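Local coordinates for chitin elicitor receptor kinase 1 (Arabidopsis thaliana, PDB 4EBY), which probably senses chitin oligomers through its LysM ectodomain and, by chitin-induced dimerization, activates plant immune signalling, at residues A[152-157]-A[167-172]. Numbering follows the deposited sequence.
Sequences DSLSSI and ILQRYN
Leu154 and Leu168 meet side by side, pointing in opposite directions as they pass. Leu154 CD1 lies 3.9 Å from Leu168 CB. With its CG anti to the backbone N (chi1 -180°), Leu154 reaches across to helix 165-171 and spreads its two methyls over neighbouring residues. The other methyl, CD2, comes to 3.8 Å from Gln169 OE1, where the two side chains cross at about a right angle. Leu168 also extends the contact inward: its CD1 rests 3.9 Å from the branch methyl CG2 of Ile157. Ile157 and Leu168 both also touch Val186 of strand 183-187. Leu168 additionally packs on Ala158 and Ser161 of helix 154-161.

Each helix is also fixed by its own polar bonds. Ser153 and Ser156 form a capping box at the start of helix 154-161. Ser153 N donates to Ser156 OG at 2.9 Å, and Ser156 N returns a bond to Ser153 OG at 3.2 Å. In the other segment, Asn172 ND2 donates to Leu168 O at 3.0 Å. This bond is nearly straight (165°), and the oxygen lies close to the amide plane of Asn172. The bend of Gln169 at chi2 (66°) folds its amide back, where NE2 bonds to Val175 O and only weakly to Asn172 O.

The two helices are those of a LysM domain, packed against its sheet. No hydrogen bond joins the two segments; the contact is van der Waals packing of Leu154, Ile157 and Leu168, with the amide oxygen of Gln169 against a Leu154 methyl. The polar bonds lie within each segment or lead to neighbouring parts of the chain.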
# COMPACT_ATOMS: atom_id res chain seq x y z
N ASP A 152 16.15 2.03 -0.62
CA ASP A 152 15.73 2.34 0.75
C ASP A 152 16.67 1.80 1.82
O ASP A 152 17.31 0.77 1.62
CB ASP A 152 14.35 1.73 1.04
CG ASP A 152 13.25 2.37 0.23
OD1 ASP A 152 13.17 3.61 0.19
OD2 ASP A 152 12.45 1.62 -0.36
N SER A 153 16.72 2.49 2.96
CA SER A 153 17.40 2.00 4.14
C SER A 153 16.63 2.46 5.38
O SER A 153 15.72 3.29 5.29
CB SER A 153 18.85 2.50 4.19
OG SER A 153 18.89 3.91 4.23
N LEU A 154 16.99 1.92 6.55
CA LEU A 154 16.34 2.36 7.76
C LEU A 154 16.55 3.87 7.95
O LEU A 154 15.60 4.60 8.22
CB LEU A 154 16.86 1.60 8.98
CG LEU A 154 16.21 2.01 10.30
CD1 LEU A 154 14.70 1.76 10.27
CD2 LEU A 154 16.87 1.25 11.44
N SER A 155 17.79 4.32 7.82
CA SER A 155 18.07 5.75 7.97
C SER A 155 17.33 6.62 6.94
O SER A 155 16.80 7.67 7.30
CB SER A 155 19.58 6.05 7.94
OG SER A 155 20.22 5.34 6.89
N SER A 156 17.27 6.19 5.68
CA SER A 156 16.57 6.99 4.67
C SER A 156 15.07 7.05 4.89
O SER A 156 14.45 8.09 4.68
CB SER A 156 16.88 6.51 3.25
OG SER A 156 16.20 5.30 2.94
N ILE A 157 14.47 5.95 5.34
CA ILE A 157 13.04 5.95 5.62
C ILE A 157 12.74 6.75 6.90
O ILE A 157 11.73 7.44 6.99
CB ILE A 157 12.46 4.52 5.70
CG1 ILE A 157 12.47 3.88 4.30
CG2 ILE A 157 11.01 4.55 6.22
CD1 ILE A 157 12.28 2.37 4.30
N ILE A 167 11.83 3.48 16.54
CA ILE A 167 10.39 3.25 16.47
C ILE A 167 10.06 2.44 15.20
O ILE A 167 9.32 1.45 15.27
CB ILE A 167 9.58 4.57 16.51
CG1 ILE A 167 9.69 5.21 17.89
CG2 ILE A 167 8.11 4.32 16.17
CD1 ILE A 167 9.12 4.35 18.98
N LEU A 168 10.61 2.84 14.06
CA LEU A 168 10.38 2.10 12.82
C LEU A 168 10.79 0.64 12.96
O LEU A 168 10.08 -0.26 12.51
CB LEU A 168 11.15 2.71 11.66
CG LEU A 168 10.62 4.04 11.14
CD1 LEU A 168 11.56 4.55 10.06
CD2 LEU A 168 9.19 3.90 10.59
N GLN A 169 11.94 0.39 13.58
CA GLN A 169 12.39 -0.99 13.72
C GLN A 169 11.47 -1.77 14.64
O GLN A 169 11.20 -2.95 14.39
CB GLN A 169 13.83 -1.05 14.25
CG GLN A 169 14.48 -2.42 14.09
CD GLN A 169 14.68 -2.79 12.63
OE1 GLN A 169 15.65 -2.34 12.00
NE2 GLN A 169 13.80 -3.62 12.09
N ARG A 170 11.01 -1.14 15.71
CA ARG A 170 10.14 -1.82 16.67
C ARG A 170 8.80 -2.19 16.04
O ARG A 170 8.19 -3.19 16.43
CB ARG A 170 9.91 -0.96 17.93
CG ARG A 170 11.09 -0.87 18.89
CD ARG A 170 10.73 0.11 20.03
NE ARG A 170 11.78 0.28 21.04
CZ ARG A 170 11.82 -0.38 22.19
NH1 ARG A 170 10.87 -1.27 22.48
NH2 ARG A 170 12.79 -0.16 23.07
N TYR A 171 8.33 -1.40 15.08
CA TYR A 171 7.11 -1.74 14.36
C TYR A 171 7.33 -2.88 13.36
O TYR A 171 6.38 -3.47 12.85
CB TYR A 171 6.57 -0.53 13.59
CG TYR A 171 5.78 0.44 14.42
CD1 TYR A 171 4.68 0.03 15.18
CD2 TYR A 171 6.12 1.79 14.45
CE1 TYR A 171 3.94 0.95 15.94
CE2 TYR A 171 5.38 2.70 15.19
CZ TYR A 171 4.30 2.28 15.92
OH TYR A 171 3.59 3.22 16.66
N ASN A 172 8.59 -3.15 13.06
CA ASN A 172 8.94 -4.10 12.00
C ASN A 172 10.08 -4.96 12.50
O ASN A 172 11.19 -4.92 11.96
CB ASN A 172 9.34 -3.34 10.74
CG ASN A 172 8.20 -2.52 10.16
OD1 ASN A 172 7.33 -3.07 9.48
ND2 ASN A 172 8.18 -1.21 10.46